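Local coordinates for protein putative hyaluronoglucosaminidase (Clostridium perfringens, PDB 6PWI) that belongs to glycoside hydrolase family 84 and probably has hexosaminidase activity, the chain described here being the catalytic barrel and flanking parts of a longer secreted protein, at residues A[421-426]-A[437-442]; A[181-186]-A[388-393]. One frame throughout, in Å; residues are numbered along the deposited sequence.

Contact 1 of 2, residues A[421-426]-A[437-442]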
loop_
_atom_site.group_PDB
_atom_site.type_symbol
_atom_site.label_atom_id
_atom_site.label_comp_id
_atom_site.label_asym_id
_atom_site.label_seq_id
_atom_site.Cartn_x
_atom_site.Cartn_y
_atom_site.Cartn_z
ATOM N N ILE A 421 1.314 -7.420 -7.153
ATOM C CA ILE A 421 1.924 -7.370 -5.837
ATOM C C ILE A 421 0.906 -6.872 -4.812
ATOM O O ILE A 421 0.114 -5.971 -5.094
ATOM C CB ILE A 421 3.218 -6.524 -5.885
ATOM C CG1 ILE A 421 3.897 -6.421 -4.515
ATOM C CG2 ILE A 421 2.974 -5.162 -6.523
ATOM C CD1 ILE A 421 5.389 -6.145 -4.580
ATOM N N VAL A 422 0.925 -7.490 -3.625
ATOM C CA VAL A 422 0.216 -6.950 -2.475
ATOM C C VAL A 422 1.204 -6.758 -1.329
ATOM O O VAL A 422 2.140 -7.538 -1.185
ATOM C CB VAL A 422 -0.987 -7.815 -2.054
ATOM C CG1 VAL A 422 -2.092 -7.793 -3.095
ATOM C CG2 VAL A 422 -0.598 -9.239 -1.698
ATOM N N THR A 423 0.987 -5.707 -0.535
ATOM C CA THR A 423 1.782 -5.437 0.653
ATOM C C THR A 423 1.084 -5.993 1.893
ATOM O O THR A 423 -0.106 -5.783 2.100
ATOM C CB THR A 423 2.077 -3.938 0.804
ATOM O OG1 THR A 423 2.545 -3.731 2.135
ATOM C CG2 THR A 423 0.872 -3.048 0.604
ATOM N N ASN A 424 1.841 -6.708 2.724
ATOM C CA ASN A 424 1.363 -7.161 4.021
ATOM C C ASN A 424 1.800 -6.123 5.055
ATOM O O ASN A 424 2.966 -6.091 5.440
ATOM C CB ASN A 424 1.887 -8.572 4.309
ATOM C CG ASN A 424 1.442 -9.139 5.639
ATOM O OD1 ASN A 424 0.372 -8.797 6.128
ATOM N ND2 ASN A 424 2.245 -10.016 6.224
ATOM N N PRO A 425 0.923 -5.183 5.479
ATOM C CA PRO A 425 1.353 -4.024 6.263
ATOM C C PRO A 425 1.377 -4.266 7.770
ATOM O O PRO A 425 1.241 -5.407 8.213
ATOM C CB PRO A 425 0.320 -2.949 5.887
ATOM C CG PRO A 425 -0.591 -3.614 4.863
ATOM C CD PRO A 425 -0.501 -5.101 5.143
ATOM N N MET A 426 1.558 -3.173 8.529
ATOM C CA MET A 426 1.699 -3.191 9.979
ATOM C C MET A 426 0.326 -3.288 10.633
ATOM O O MET A 426 -0.687 -3.007 10.002
ATOM C CB MET A 426 2.343 -1.894 10.471
ATOM C CG MET A 426 3.704 -1.613 9.890
ATOM S SD MET A 426 4.278 0.017 10.432
ATOM C CE MET A 426 3.716 1.025 9.058
ATOM N N PHE A 437 0.982 3.522 -0.739
ATOM C CA PHE A 437 1.332 4.438 -1.812
ATOM C C PHE A 437 2.430 3.833 -2.685
ATOM O O PHE A 437 2.329 3.880 -3.909
ATOM C CB PHE A 437 1.764 5.790 -1.249
ATOM C CG PHE A 437 1.801 6.906 -2.262
ATOM C CD1 PHE A 437 0.702 7.733 -2.446
ATOM C CD2 PHE A 437 2.936 7.134 -3.030
ATOM C CE1 PHE A 437 0.746 8.773 -3.367
ATOM C CE2 PHE A 437 2.975 8.169 -3.955
ATOM C CZ PHE A 437 1.884 8.994 -4.115
ATOM N N ALA A 438 3.460 3.251 -2.047
ATOM C CA ALA A 438 4.604 2.712 -2.766
ATOM C C ALA A 438 4.168 1.573 -3.682
ATOM O O ALA A 438 4.439 1.611 -4.884
ATOM C CB ALA A 438 5.678 2.278 -1.806
ATOM N N ILE A 439 3.470 0.586 -3.109
ATOM C CA ILE A 439 3.016 -0.594 -3.836
ATOM C C ILE A 439 2.051 -0.202 -4.959
ATOM O O ILE A 439 2.081 -0.798 -6.031
ATOM C CB ILE A 439 2.406 -1.628 -2.866
ATOM C CG1 ILE A 439 3.428 -2.097 -1.827
ATOM C CG2 ILE A 439 1.772 -2.795 -3.606
ATOM C CD1 ILE A 439 4.781 -2.422 -2.388
ATOM N N ALA A 440 1.209 0.807 -4.712
ATOM C CA ALA A 440 0.261 1.276 -5.706
ATOM C C ALA A 440 1.010 1.820 -6.919
ATOM O O ALA A 440 0.706 1.442 -8.049
ATOM C CB ALA A 440 -0.648 2.317 -5.107
ATOM N N ASP A 441 1.983 2.704 -6.666
ATOM C CA ASP A 441 2.760 3.351 -7.707
ATOM C C ASP A 441 3.563 2.296 -8.465
ATOM O O ASP A 441 3.485 2.204 -9.688
ATOM C CB ASP A 441 3.644 4.432 -7.086
ATOM C CG ASP A 441 4.380 5.326 -8.073
ATOM O OD1 ASP A 441 4.024 5.327 -9.278
ATOM O OD2 ASP A 441 5.298 6.035 -7.622
ATOM N N TYR A 442 4.321 1.485 -7.720
ATOM C CA TYR A 442 5.169 0.465 -8.311
ATOM C C TYR A 442 4.327 -0.568 -9.055
ATOM O O TYR A 442 4.700 -1.011 -10.137
ATOM C CB TYR A 442 6.029 -0.201 -7.236
ATOM C CG TYR A 442 6.853 -1.373 -7.707
ATOM C CD1 TYR A 442 7.895 -1.210 -8.608
ATOM C CD2 TYR A 442 6.605 -2.653 -7.240
ATOM C CE1 TYR A 442 8.665 -2.281 -9.036
ATOM C CE2 TYR A 442 7.371 -3.735 -7.646
ATOM C CZ TYR A 442 8.403 -3.549 -8.547
ATOM O OH TYR A 442 9.151 -4.614 -8.954
#
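I439 is the first residue of 437-442 to meet strand 421-423, and it does so with both branches of its side chain. CG1 leans on T423, reaching its CB at 3.5 Å and its CG2 at 3.7 Å, the two side chains meeting at a slant. The other branch, CG2, turns to I421, two residues back along the strand: with CG1 beside the backbone N (chi1 -61°), CG2 lies anti to that N, and I421 CG2 is 3.9 Å from I439 CG2. Here the side chains cross at about a right angle, and the same methyl of I439 also lies against the I421 carbonyl oxygen. T423 thus offers carbon to the helix, while its OG1 is hydrogen-bonded to the carbonyl O of W393. One turn further on, Y442 makes a looser contact, its CE2 lying 4.4 Å from I421 CD1. The extended I421 chain brings that methyl to the edge of the ring, near its plane, whereas the phenol OH of Y442 bonds to the carbonyl O of D412.

The arrangement exemplifies the outer layer of a (beta/alpha)8 barrel, whose eighth strand is 418-423. Helix 437-442, part of 433-444, runs antiparallel to strand 421-423 (173°, axes 8.6 Å apart at closest). Alternate strand residues I421 and T423 point toward the helix and V422 points away, touching F388 and I183 on the flanking barrel strands 387-391 and 179-184.

Contact 2 of 2, residues A[181-186]-A[388-393]. With EDO (1,2-ethanediol), chain H.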
loop_
_atom_site.group_PDB
_atom_site.type_symbol
_atom_site.label_atom_id
_atom_site.label_comp_id
_atom_site.label_asym_id
_atom_site.label_seq_id
_atom_site.Cartn_x
_atom_site.Cartn_y
_atom_site.Cartn_z
ATOM N N GLY A 181 -2.514 -4.125 -4.395
ATOM C CA GLY A 181 -3.195 -3.817 -3.154
ATOM C C GLY A 181 -2.449 -4.303 -1.919
ATOM O O GLY A 181 -1.221 -4.347 -1.885
ATOM N N PHE A 182 -3.235 -4.663 -0.904
ATOM C CA PHE A 182 -2.719 -4.963 0.416
ATOM C C PHE A 182 -3.533 -6.109 1.004
ATOM O O PHE A 182 -4.711 -6.272 0.692
ATOM C CB PHE A 182 -2.781 -3.711 1.297
ATOM C CG PHE A 182 -4.133 -3.042 1.384
ATOM C CD1 PHE A 182 -4.974 -3.271 2.469
ATOM C CD2 PHE A 182 -4.568 -2.172 0.388
ATOM C CE1 PHE A 182 -6.213 -2.645 2.553
ATOM C CE2 PHE A 182 -5.811 -1.555 0.470
ATOM C CZ PHE A 182 -6.633 -1.793 1.552
ATOM N N ILE A 183 -2.873 -6.890 1.861
ATOM C CA ILE A 183 -3.459 -8.039 2.527
ATOM C C ILE A 183 -3.279 -7.860 4.030
ATOM O O ILE A 183 -2.170 -7.597 4.495
ATOM C CB ILE A 183 -2.792 -9.344 2.046
ATOM C CG1 ILE A 183 -3.373 -10.564 2.767
ATOM C CG2 ILE A 183 -1.277 -9.264 2.193
ATOM C CD1 ILE A 183 -3.001 -11.883 2.140
ATOM N N GLU A 184 -4.373 -8.033 4.774
ATOM C CA GLU A 184 -4.297 -8.092 6.223
ATOM C C GLU A 184 -3.873 -9.507 6.617
ATOM O O GLU A 184 -4.719 -10.358 6.868
ATOM C CB GLU A 184 -5.648 -7.692 6.824
ATOM C CG GLU A 184 -5.611 -7.506 8.328
ATOM C CD GLU A 184 -6.887 -7.025 9.003
ATOM O OE1 GLU A 184 -7.782 -6.477 8.303
ATOM O OE2 GLU A 184 -6.981 -7.198 10.243
ATOM N N GLY A 185 -2.563 -9.759 6.660
ATOM C CA GLY A 185 -2.076 -11.120 6.833
ATOM C C GLY A 185 -0.885 -11.240 7.784
ATOM O O GLY A 185 -0.055 -12.136 7.624
ATOM N N TYR A 186 -0.822 -10.357 8.788
ATOM C CA TYR A 186 0.250 -10.361 9.770
ATOM C C TYR A 186 -0.241 -11.013 11.063
ATOM O O TYR A 186 -1.430 -11.252 11.207
ATOM C CB TYR A 186 0.664 -8.920 10.060
ATOM C CG TYR A 186 -0.483 -8.047 10.502
ATOM C CD1 TYR A 186 -0.922 -8.050 11.818
ATOM C CD2 TYR A 186 -1.150 -7.236 9.594
ATOM C CE1 TYR A 186 -1.982 -7.253 12.225
ATOM C CE2 TYR A 186 -2.210 -6.436 9.986
ATOM C CZ TYR A 186 -2.628 -6.446 11.305
ATOM O OH TYR A 186 -3.675 -5.664 11.687
ATOM N N PHE A 388 2.198 -14.293 -8.266
ATOM C CA PHE A 388 1.573 -13.134 -7.657
ATOM C C PHE A 388 2.311 -12.877 -6.343
ATOM O O PHE A 388 2.298 -13.721 -5.447
ATOM C CB PHE A 388 0.063 -13.384 -7.530
ATOM C CG PHE A 388 -0.764 -12.335 -6.823
ATOM C CD1 PHE A 388 -0.335 -11.016 -6.717
ATOM C CD2 PHE A 388 -2.001 -12.664 -6.289
ATOM C CE1 PHE A 388 -1.107 -10.059 -6.072
ATOM C CE2 PHE A 388 -2.779 -11.706 -5.655
ATOM C CZ PHE A 388 -2.327 -10.408 -5.539
ATOM N N MET A 389 2.988 -11.726 -6.258
ATOM C CA MET A 389 3.928 -11.450 -5.184
ATOM C C MET A 389 3.172 -11.012 -3.930
ATOM O O MET A 389 2.354 -10.094 -3.984
ATOM C CB MET A 389 4.904 -10.349 -5.612
ATOM C CG MET A 389 5.705 -9.752 -4.472
ATOM S SD MET A 389 7.119 -10.792 -4.102
ATOM C CE MET A 389 8.005 -9.774 -2.922
ATOM N N TRP A 390 3.449 -11.700 -2.816
ATOM C CA TRP A 390 3.064 -11.284 -1.476
ATOM C C TRP A 390 4.290 -10.649 -0.821
ATOM O O TRP A 390 5.267 -11.345 -0.536
ATOM C CB TRP A 390 2.552 -12.507 -0.695
ATOM C CG TRP A 390 2.290 -12.347 0.778
ATOM C CD1 TRP A 390 2.991 -11.598 1.685
ATOM C CD2 TRP A 390 1.265 -13.022 1.541
ATOM N NE1 TRP A 390 2.455 -11.729 2.940
ATOM C CE2 TRP A 390 1.396 -12.598 2.884
ATOM C CE3 TRP A 390 0.241 -13.922 1.216
ATOM C CZ2 TRP A 390 0.549 -13.054 3.896
ATOM C CZ3 TRP A 390 -0.589 -14.379 2.219
ATOM C CH2 TRP A 390 -0.436 -13.951 3.542
ATOM N N LEU A 391 4.247 -9.322 -0.622
ATOM C CA LEU A 391 5.393 -8.602 -0.087
ATOM C C LEU A 391 5.259 -8.438 1.424
ATOM O O LEU A 391 4.369 -7.743 1.908
ATOM C CB LEU A 391 5.525 -7.243 -0.780
ATOM C CG LEU A 391 6.719 -6.409 -0.321
ATOM C CD1 LEU A 391 8.027 -7.095 -0.669
ATOM C CD2 LEU A 391 6.681 -5.017 -0.925
ATOM N N ASN A 392 6.180 -9.072 2.154
ATOM C CA ASN A 392 6.209 -8.999 3.604
ATOM C C ASN A 392 6.939 -7.732 4.052
ATOM O O ASN A 392 7.968 -7.806 4.722
ATOM C CB ASN A 392 6.799 -10.273 4.214
ATOM C CG ASN A 392 5.740 -11.324 4.463
ATOM O OD1 ASN A 392 4.632 -10.996 4.881
ATOM N ND2 ASN A 392 6.060 -12.581 4.196
ATOM N N TRP A 393 6.394 -6.579 3.655
ATOM C CA TRP A 393 6.795 -5.264 4.122
ATOM C C TRP A 393 5.606 -4.340 3.896
ATOM O O TRP A 393 5.001 -4.386 2.828
ATOM C CB TRP A 393 8.025 -4.752 3.357
ATOM C CG TRP A 393 8.360 -3.318 3.637
ATOM C CD1 TRP A 393 9.076 -2.831 4.694
ATOM C CD2 TRP A 393 7.984 -2.170 2.856
ATOM N NE1 TRP A 393 9.174 -1.465 4.627
ATOM C CE2 TRP A 393 8.517 -1.030 3.506
ATOM C CE3 TRP A 393 7.267 -1.990 1.669
ATOM C CZ2 TRP A 393 8.350 0.264 3.006
ATOM C CZ3 TRP A 393 7.101 -0.713 1.178
ATOM C CH2 TRP A 393 7.636 0.398 1.835
HETATM C C1 EDO H . 2.382 -16.789 3.690
HETATM O O1 EDO H . 1.404 -16.992 4.704
HETATM C C2 EDO H . 2.929 -15.406 3.619
HETATM O O2 EDO H . 3.643 -14.917 4.763
#
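I183 and W390 meet within the (beta/alpha)8 barrel, extending from its first and seventh strands across the line of the eighth, 418-423, which separates them in the sheet. Their side chains cross at about a right angle. I183 presents the end of its chain, CD1, to one face of the indole, 3.8 Å from the centroid of the six-membered ring and 26° off its normal. This is a CH-pi contact displaced toward the rim, nearest CZ3. An almost fully extended isoleucine (chi1 178°, chi2 167°) carries the methyl that far.

The opposite face of W390 is occupied by 1,2-ethanediol, probably from the crystallisation liquor, with C2 over the ring system. The indole is therefore sandwiched between an aliphatic group of the barrel wall and a small diol. At its edge, in the ring plane, lies the carbonyl O of G185, 3.9 Å from W390 CZ2.

Within its own segment W390 NE1 donates to N392 OD1 at 3.0 Å, a bent bond whose donor stands above the carbonyl plane; it limits the indole's rotation. The same oxygen also accepts from N424 ND2. N424 OD1 accepts a hydrogen bond from the backbone N of G185, joining the two segments through N424, in the loop that follows the eighth strand. W390, partly exposed, has its side chain about 10 Å from that of D299, the predicted proton donor, a position consistent with a place near the catalytic pocket. From N392 ND2 a weak though nearly straight bond, 3.4 Å long, runs to O2 of the diol.

Both contacts belong to the same (beta/alpha)8 barrel and illustrate its two sides. Both are buried; contact 1 is entirely so, while in contact 2 W390 alone of the touching residues is partly exposed. Contact 1 lies between the wall and its outer helical layer, almost wholly aliphatic and formed by elements close in sequence. Contact 2 faces inward, joins strands about 200 residues apart, and has mixed chemistry, with a CH-pi contact on one face of the indole and an N-H...O hydrogen bond from it to an asparagine amide. The eighth strand unites them, since 421-423 packs on the helix while pairing by backbone hydrogen bonds with both strands of contact 2.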